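Long-range contacts in alpha-glucosidase YIHQ (Escherichia coli, PDB 5AEG), which hydrolyses the alpha-glycosidic bond of sulfoquinovosyl diacylglycerides and simpler sulfoquinovosides, releasing sulfoquinovose for sulfoglycolysis: residues G244-L249 / H498-S503; P532-H537 / R560-F565; D633-A638 / F661-S666. All blocks are in the same frame, centred on the assembly; numbering follows the deposited sequence.

Interaction 1: residues G244-L249 / H498-S503; sequences GRQPEL and HGLHHS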
# COMPACT_ATOMS: atom_id res chain seq x y z
N GLY A 244 8.74 -11.60 -1.03
CA GLY A 244 7.80 -12.06 -2.05
C GLY A 244 7.88 -11.21 -3.30
O GLY A 244 8.26 -10.03 -3.20
N ARG A 245 7.53 -11.82 -4.45
CA ARG A 245 7.32 -11.15 -5.72
C ARG A 245 5.91 -11.39 -6.20
O ARG A 245 5.33 -12.43 -5.95
CB ARG A 245 8.29 -11.63 -6.76
CG ARG A 245 9.68 -11.21 -6.42
CD ARG A 245 10.79 -11.58 -7.40
NE ARG A 245 12.10 -11.25 -6.88
CZ ARG A 245 13.14 -12.06 -6.85
NH1 ARG A 245 13.08 -13.24 -7.43
NH2 ARG A 245 14.24 -11.68 -6.27
N GLN A 246 5.34 -10.40 -6.89
CA GLN A 246 3.97 -10.47 -7.34
C GLN A 246 3.89 -11.25 -8.67
O GLN A 246 4.81 -11.26 -9.43
CB GLN A 246 3.44 -9.05 -7.64
CG GLN A 246 3.33 -8.14 -6.39
CD GLN A 246 4.53 -7.25 -6.20
OE1 GLN A 246 4.79 -6.35 -7.02
NE2 GLN A 246 5.32 -7.52 -5.14
N PRO A 247 2.76 -11.78 -8.98
CA PRO A 247 2.57 -12.35 -10.31
C PRO A 247 2.57 -11.33 -11.41
O PRO A 247 2.31 -10.12 -11.18
CB PRO A 247 1.17 -13.01 -10.21
CG PRO A 247 0.86 -13.11 -8.77
CD PRO A 247 1.58 -11.93 -8.13
N GLU A 248 2.83 -11.80 -12.62
CA GLU A 248 2.46 -11.04 -13.80
C GLU A 248 0.95 -10.80 -13.85
O GLU A 248 0.18 -11.63 -13.45
CB GLU A 248 2.88 -11.76 -15.09
CG GLU A 248 4.39 -11.83 -15.23
CD GLU A 248 4.85 -12.52 -16.52
OE1 GLU A 248 4.04 -13.08 -17.25
OE2 GLU A 248 6.03 -12.45 -16.77
N LEU A 249 0.57 -9.58 -14.28
CA LEU A 249 -0.84 -9.20 -14.43
C LEU A 249 -1.49 -9.95 -15.59
O LEU A 249 -0.85 -10.22 -16.61
CB LEU A 249 -0.97 -7.70 -14.71
CG LEU A 249 -0.50 -6.73 -13.63
CD1 LEU A 249 -0.57 -5.28 -14.08
CD2 LEU A 249 -1.34 -6.89 -12.39
N HIS A 498 6.72 -3.84 -3.27
CA HIS A 498 5.47 -4.05 -4.02
C HIS A 498 5.47 -3.01 -5.19
O HIS A 498 5.55 -1.75 -4.99
CB HIS A 498 4.22 -3.92 -3.15
CG HIS A 498 3.04 -4.59 -3.80
ND1 HIS A 498 2.58 -4.26 -5.06
CD2 HIS A 498 2.34 -5.68 -3.42
CE1 HIS A 498 1.61 -5.08 -5.41
NE2 HIS A 498 1.43 -5.95 -4.42
N GLY A 499 5.51 -3.54 -6.42
CA GLY A 499 5.74 -2.79 -7.64
C GLY A 499 4.51 -2.66 -8.58
O GLY A 499 4.66 -2.24 -9.68
N LEU A 500 3.29 -3.00 -8.12
CA LEU A 500 2.07 -2.85 -8.88
C LEU A 500 1.06 -1.98 -8.13
O LEU A 500 0.53 -2.43 -7.12
CB LEU A 500 1.47 -4.24 -9.22
CG LEU A 500 2.41 -5.24 -9.93
CD1 LEU A 500 1.77 -6.59 -10.04
CD2 LEU A 500 2.77 -4.69 -11.26
N HIS A 501 0.74 -0.78 -8.64
CA HIS A 501 0.03 0.22 -7.87
C HIS A 501 -0.84 1.05 -8.78
O HIS A 501 -0.36 1.53 -9.78
CB HIS A 501 1.05 1.17 -7.19
CG HIS A 501 0.50 2.04 -6.12
ND1 HIS A 501 0.26 3.38 -6.29
CD2 HIS A 501 0.28 1.79 -4.81
CE1 HIS A 501 -0.10 3.93 -5.15
NE2 HIS A 501 -0.04 2.98 -4.22
N HIS A 502 -2.08 1.30 -8.35
CA HIS A 502 -2.97 2.28 -9.02
C HIS A 502 -3.82 2.98 -8.01
O HIS A 502 -3.72 2.72 -6.76
CB HIS A 502 -3.83 1.60 -10.13
CG HIS A 502 -4.98 0.77 -9.63
ND1 HIS A 502 -4.81 -0.44 -8.99
CD2 HIS A 502 -6.31 0.99 -9.64
CE1 HIS A 502 -5.98 -0.98 -8.72
NE2 HIS A 502 -6.91 -0.08 -9.01
N SER A 503 -4.55 3.95 -8.52
CA SER A 503 -5.44 4.75 -7.70
C SER A 503 -6.82 4.88 -8.39
O SER A 503 -6.98 4.65 -9.62
CB SER A 503 -4.84 6.11 -7.35
OG SER A 503 -4.59 6.91 -8.57
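The torsions of both residues lay the carboxamide of Gln246 flat on the imidazole of His498: the glutamine side chain leaves beside its own backbone N and then bends sharply at chi2 (96°), while the ring is swung alongside the His498 carbonyl. The contact lies at the base of the GH31 (beta/alpha)8 barrel, where the chain arriving from helix 232-243 meets the loop that leads into strand 501-505. The amide and ring planes are nearly parallel, 11° apart, and stacked, and the glutamine CD sits 3.6 Å above the ring plane, over its centre. Gln246 CG covers the same ring in a CH-pi contact and comes within 3.5 Å of His498 NE2. The amide is also gripped at its polar end. Gly499 N donates to Gln246 OE1 over 3.0 Å, a fairly straight bond (165° at the hydrogen) that reaches the oxygen from above the carbonyl plane. OE1 receives a second bond from Asn579 ND2, and NE2 gives bonds to Gln462 O and Gly497 O, a set that fixes which way round the amide lies. The imidazole is tethered as well: NE2 is bonded to Ser465 O, and ND1 accepts a weak bond from Leu500 N. Both flat groups thus have their polar atoms bonded, mostly to backbone, with Asn579 the side-chain exception. Beside the stack the contact is apolar. Leu500 turns CD1 to Gln246 CB, 3.8 Å away, and slides past Leu249 in the opposite direction, while Leu249 also packs on Val576 of helix 569-582. Leu500 CD1 meets Leu249 CD2 at 3.9 Å and has a carbonyl neighbour in Pro247 O, 3.7 Å away.

Interaction 2: residues P532-H537 / R560-F565; sequences PMMRTH and RMTTVF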
# COMPACT_ATOMS: atom_id res chain seq x y z
N PRO A 532 0.17 1.16 -14.14
CA PRO A 532 -0.19 -0.08 -14.76
C PRO A 532 -1.69 -0.48 -14.80
O PRO A 532 -2.03 -1.59 -15.32
CB PRO A 532 0.62 -1.14 -13.98
CG PRO A 532 0.91 -0.54 -12.70
CD PRO A 532 1.05 0.98 -12.97
N MET A 533 -2.59 0.35 -14.29
CA MET A 533 -4.01 -0.05 -14.30
C MET A 533 -4.85 1.22 -14.26
O MET A 533 -4.56 2.10 -13.46
CB MET A 533 -4.32 -0.98 -13.11
CG MET A 533 -5.77 -1.41 -13.04
SD MET A 533 -5.94 -2.70 -11.82
CE MET A 533 -7.73 -2.74 -11.71
N MET A 534 -5.86 1.27 -15.09
CA MET A 534 -6.82 2.34 -15.15
C MET A 534 -8.20 1.85 -14.65
O MET A 534 -8.76 0.91 -15.23
CB MET A 534 -7.02 2.83 -16.58
CG MET A 534 -5.76 3.50 -17.16
SD MET A 534 -6.07 4.37 -18.68
CE MET A 534 -7.00 5.87 -18.24
N ARG A 535 -8.71 2.48 -13.59
CA ARG A 535 -9.99 2.04 -12.97
C ARG A 535 -10.60 3.25 -12.30
O ARG A 535 -9.88 3.96 -11.57
CB ARG A 535 -9.77 0.91 -11.96
CG ARG A 535 -11.11 0.51 -11.28
CD ARG A 535 -10.94 -0.45 -10.15
NE ARG A 535 -9.97 0.05 -9.12
CZ ARG A 535 -10.26 0.99 -8.23
NH1 ARG A 535 -11.47 1.62 -8.20
NH2 ARG A 535 -9.35 1.41 -7.35
N THR A 536 -11.88 3.52 -12.61
CA THR A 536 -12.59 4.60 -12.01
C THR A 536 -13.38 4.21 -10.76
O THR A 536 -13.47 3.00 -10.39
CB THR A 536 -13.52 5.26 -13.04
OG1 THR A 536 -14.69 4.50 -13.21
CG2 THR A 536 -12.85 5.47 -14.40
N HIS A 537 -13.83 5.22 -10.06
CA HIS A 537 -14.66 5.04 -8.85
C HIS A 537 -15.71 6.13 -8.84
O HIS A 537 -15.40 7.29 -9.10
CB HIS A 537 -13.82 5.19 -7.56
CG HIS A 537 -14.39 4.45 -6.37
ND1 HIS A 537 -15.70 4.57 -5.95
CD2 HIS A 537 -13.81 3.57 -5.49
CE1 HIS A 537 -15.92 3.83 -4.89
NE2 HIS A 537 -14.80 3.19 -4.60
N ARG A 560 -9.23 9.37 -25.52
CA ARG A 560 -7.84 9.74 -25.83
C ARG A 560 -6.85 9.07 -24.89
O ARG A 560 -5.91 8.43 -25.33
CB ARG A 560 -7.68 11.25 -25.80
CG ARG A 560 -6.21 11.80 -25.88
CD ARG A 560 -6.09 13.29 -25.47
NE ARG A 560 -4.69 13.72 -25.42
CZ ARG A 560 -3.90 13.89 -26.49
NH1 ARG A 560 -4.38 13.77 -27.71
NH2 ARG A 560 -2.62 14.21 -26.36
N MET A 561 -7.12 9.14 -23.58
CA MET A 561 -6.12 8.63 -22.62
C MET A 561 -6.14 7.17 -22.47
O MET A 561 -5.07 6.57 -22.20
CB MET A 561 -6.21 9.37 -21.24
CG MET A 561 -6.16 10.90 -21.35
SD MET A 561 -4.85 11.57 -22.41
CE MET A 561 -3.41 11.15 -21.44
N THR A 562 -7.30 6.52 -22.66
CA THR A 562 -7.28 5.07 -22.75
C THR A 562 -6.58 4.57 -24.01
O THR A 562 -6.01 3.47 -23.99
CB THR A 562 -8.66 4.39 -22.61
OG1 THR A 562 -9.55 4.81 -23.65
CG2 THR A 562 -9.27 4.76 -21.27
N THR A 563 -6.62 5.35 -25.08
CA THR A 563 -5.84 4.97 -26.27
C THR A 563 -4.35 5.15 -25.99
O THR A 563 -3.58 4.34 -26.43
CB THR A 563 -6.28 5.79 -27.48
OG1 THR A 563 -7.65 5.52 -27.67
CG2 THR A 563 -5.59 5.34 -28.69
N VAL A 564 -3.99 6.20 -25.29
CA VAL A 564 -2.57 6.36 -24.81
C VAL A 564 -2.21 5.09 -24.06
O VAL A 564 -1.21 4.44 -24.36
CB VAL A 564 -2.39 7.65 -24.03
CG1 VAL A 564 -1.04 7.72 -23.33
CG2 VAL A 564 -2.61 8.88 -24.98
N PHE A 565 -3.02 4.74 -23.05
CA PHE A 565 -2.65 3.68 -22.14
C PHE A 565 -2.49 2.36 -22.91
O PHE A 565 -1.52 1.58 -22.71
CB PHE A 565 -3.77 3.55 -21.03
CG PHE A 565 -3.64 2.34 -20.17
CD1 PHE A 565 -2.69 2.32 -19.17
CD2 PHE A 565 -4.53 1.30 -20.28
CE1 PHE A 565 -2.60 1.22 -18.32
CE2 PHE A 565 -4.50 0.21 -19.43
CZ PHE A 565 -3.49 0.16 -18.44
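Thr562 OG1 is held by two backbone groups, Phe558 O one turn earlier in the helix and Lys281 N from a neighbouring loop, and its CG2, beside the backbone N, meets the methyl of Met534. The pair belongs to the last beta-alpha unit of the (beta/alpha)8 barrel, in which strand 534-536 is backed by helix 552-567. The local strand and helix axes run at 149° to each other and approach to 11.2 Å, the helix returning in roughly the reverse direction on the outside of the barrel. Met534 is the strand residue that spans to the helix, its side chain directed at it, whereas that of its neighbour Met533 starts out the other way. The Met534 chain bends at chi3 (73°), carrying CE across Thr562 at about a right angle, 3.9 Å from CG2. The larger part of the contact is with Phe565. Met534 CG stands over the middle of the phenyl face as a CH-pi contact, 3.8 Å from the ring centroid. Its sulfur continues toward the root of the same side chain, reaching Phe565 CB at 3.4 Å and making an oblique Met-aromatic contact with the ring. Phe565 can receive it because its ring swings alongside the residue's own carbonyl, back toward the start of the strand. Val257 of the first barrel strand and Cys525 of helix 518-528 also pack on Met534, which is buried. Beyond the strand the chain reaches His537, which contacts the sulfoquinovosyl substrate. At the opposite end, the buried Pro532 O, with no hydrogen-bonding partner in the model, lies in the plane of the phenyl ring at its edge, 3.9 Å from Phe565 CZ.

Interaction 3: residues D633-A638 / F661-S666; sequences DNWVHA and FYRADS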
# COMPACT_ATOMS: atom_id res chain seq x y z
N ASP A 633 20.01 13.33 -19.19
CA ASP A 633 19.71 12.33 -20.18
C ASP A 633 19.19 13.13 -21.34
O ASP A 633 18.98 14.31 -21.26
CB ASP A 633 18.69 11.23 -19.72
CG ASP A 633 18.99 9.88 -20.26
OD1 ASP A 633 19.40 9.82 -21.43
OD2 ASP A 633 18.78 8.82 -19.60
N ASN A 634 19.02 12.44 -22.43
CA ASN A 634 18.35 13.05 -23.61
C ASN A 634 16.84 12.71 -23.59
O ASN A 634 16.47 11.61 -23.92
CB ASN A 634 19.06 12.62 -24.87
CG ASN A 634 20.46 13.34 -24.96
OD1 ASN A 634 20.62 14.62 -24.76
ND2 ASN A 634 21.45 12.55 -25.10
N TRP A 635 16.07 13.70 -23.21
CA TRP A 635 14.62 13.58 -22.96
C TRP A 635 13.87 14.14 -24.13
O TRP A 635 14.31 15.09 -24.76
CB TRP A 635 14.26 14.30 -21.66
CG TRP A 635 14.79 13.62 -20.46
CD1 TRP A 635 15.84 14.04 -19.71
CD2 TRP A 635 14.39 12.34 -19.91
NE1 TRP A 635 16.04 13.20 -18.70
CE2 TRP A 635 15.22 12.10 -18.84
CE3 TRP A 635 13.41 11.40 -20.22
CZ2 TRP A 635 15.10 10.99 -18.06
CZ3 TRP A 635 13.27 10.33 -19.42
CH2 TRP A 635 14.12 10.12 -18.37
N VAL A 636 12.75 13.50 -24.46
CA VAL A 636 11.83 13.99 -25.47
C VAL A 636 10.44 14.13 -24.88
O VAL A 636 9.93 13.14 -24.31
CB VAL A 636 11.75 12.96 -26.63
CG1 VAL A 636 10.87 13.52 -27.72
CG2 VAL A 636 13.13 12.70 -27.15
N HIS A 637 9.90 15.33 -24.90
CA HIS A 637 8.53 15.58 -24.46
C HIS A 637 7.54 14.78 -25.33
O HIS A 637 7.55 14.90 -26.58
CB HIS A 637 8.28 17.05 -24.46
CG HIS A 637 6.93 17.47 -23.97
ND1 HIS A 637 5.97 18.03 -24.80
CD2 HIS A 637 6.35 17.39 -22.75
CE1 HIS A 637 4.88 18.29 -24.11
NE2 HIS A 637 5.09 17.95 -22.86
N ALA A 638 6.69 13.96 -24.69
CA ALA A 638 5.83 13.02 -25.42
C ALA A 638 4.90 13.70 -26.43
O ALA A 638 4.57 13.08 -27.45
CB ALA A 638 4.93 12.23 -24.47
N PHE A 661 7.92 12.60 -20.40
CA PHE A 661 9.07 12.66 -21.27
C PHE A 661 9.61 11.27 -21.45
O PHE A 661 9.43 10.41 -20.57
CB PHE A 661 10.14 13.56 -20.64
CG PHE A 661 9.69 14.91 -20.31
CD1 PHE A 661 8.88 15.14 -19.21
CD2 PHE A 661 10.12 16.00 -21.08
CE1 PHE A 661 8.47 16.43 -18.93
CE2 PHE A 661 9.74 17.26 -20.77
CZ PHE A 661 8.89 17.48 -19.71
N TYR A 662 10.19 10.97 -22.58
CA TYR A 662 10.84 9.71 -22.78
C TYR A 662 12.30 9.84 -23.28
O TYR A 662 12.68 10.87 -23.84
CB TYR A 662 10.04 8.79 -23.69
CG TYR A 662 9.98 9.21 -25.19
CD1 TYR A 662 10.98 8.86 -26.09
CD2 TYR A 662 8.97 10.00 -25.65
CE1 TYR A 662 10.93 9.24 -27.45
CE2 TYR A 662 8.90 10.42 -27.01
CZ TYR A 662 9.85 9.99 -27.91
OH TYR A 662 9.74 10.44 -29.24
N ARG A 663 13.04 8.78 -23.04
CA ARG A 663 14.50 8.74 -23.35
C ARG A 663 14.60 8.52 -24.92
O ARG A 663 14.15 7.52 -25.45
CB ARG A 663 15.20 7.58 -22.62
CG ARG A 663 15.34 7.81 -21.11
CD ARG A 663 16.11 6.70 -20.42
NE ARG A 663 17.45 6.60 -20.97
CZ ARG A 663 17.93 5.58 -21.66
NH1 ARG A 663 17.19 4.50 -21.98
NH2 ARG A 663 19.20 5.70 -22.12
N ALA A 664 15.19 9.49 -25.60
CA ALA A 664 15.51 9.43 -27.06
C ALA A 664 16.16 8.14 -27.43
O ALA A 664 15.86 7.60 -28.45
CB ALA A 664 16.40 10.60 -27.43
N ASP A 665 16.98 7.58 -26.53
CA ASP A 665 17.73 6.33 -26.81
C ASP A 665 17.02 5.09 -26.44
O ASP A 665 17.57 4.02 -26.59
CB ASP A 665 19.08 6.37 -26.05
CG ASP A 665 19.93 7.56 -26.49
OD1 ASP A 665 19.93 7.87 -27.69
OD2 ASP A 665 20.55 8.22 -25.66
N SER A 666 15.77 5.18 -25.94
CA SER A 666 15.07 3.96 -25.63
C SER A 666 14.89 3.12 -26.88
O SER A 666 14.55 3.64 -27.96
CB SER A 666 13.64 4.32 -25.09
OG SER A 666 12.93 3.14 -24.92
O HOH W 1 17.97 9.06 -24.06
O HOH W 2 20.97 7.86 -22.15
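Val636 and Tyr662 face each other as an antiparallel hydrogen-bonded pair, Val636 N reaching Tyr662 O at 2.7 Å and Tyr662 N returning to Val636 O at 2.8 Å. The ladder runs on to Ala664 N, which binds Asn634 O, and joins strands 635-637 and 660-663 of the antiparallel sheet in the C-terminal domain. The Val636 and Tyr662 side chains lie side by side: Val636 CB sits over the tyrosine face, 3.8 Å from the ring centroid, and helix 669-673 packs on Tyr662 through Ala669 and Ala673. The other face of the sheet carries Trp635 and Arg663, then His637 and Phe661, as non-hydrogen-bonded pairs. There the indole is met obliquely by Arg663 CG, 3.7 Å from Trp635 CZ3, and His637 CD2 lies above the Phe661 ring toward its rim. Trp635 is fixed by a bond from NE1 to Pro631 O, and Leu630 packs against it. At the end of strand 660-663 the Arg663 chain bends at chi3 (60°) and brings NE to Asp633 OD2, a salt bridge of 2.9 Å. The carboxylate is approached from above its plane, 37° out of it, although the oxygen lies close to the guanidinium plane. A second shell positions both groups: Tyr594 OH bonds OD2, Asp612 forms a salt bridge with Arg663 NH1, and water 2 links Arg663 NH2 to Asp633 OD1 (2.8 and 2.6 Å). OD1 also accepts Asn634 N. Arg663 is therefore shared between two aspartates, which would be expected to keep both carboxylates ionised and to tie the residue before strand 635-637 to the end of strand 660-663, where the type I turn from Arg663 to Ser666 begins.

How the interactions relate
From the N terminus, the chain leaves helix 232-243, enters the barrel and returns 248 residues later to close interaction 1, spanning its first six strands and joining the lead-in to the barrel to the loop before strand 501-505. Interaction 2 closes a loop of 22 residues, tying the eighth strand to the helix after it; interaction 3 closes another of the same length, joining two neighbouring strands of the C-terminal sheet. The three follow in series; none nests or crosses. Interactions 1 and 2 touch through neighbouring strands, with a probable hydrogen bond between His502 NE2 and Arg535 NE (3.1 Å). Interaction 3 stands apart, about 7 Å from interaction 2 at the nearest atoms.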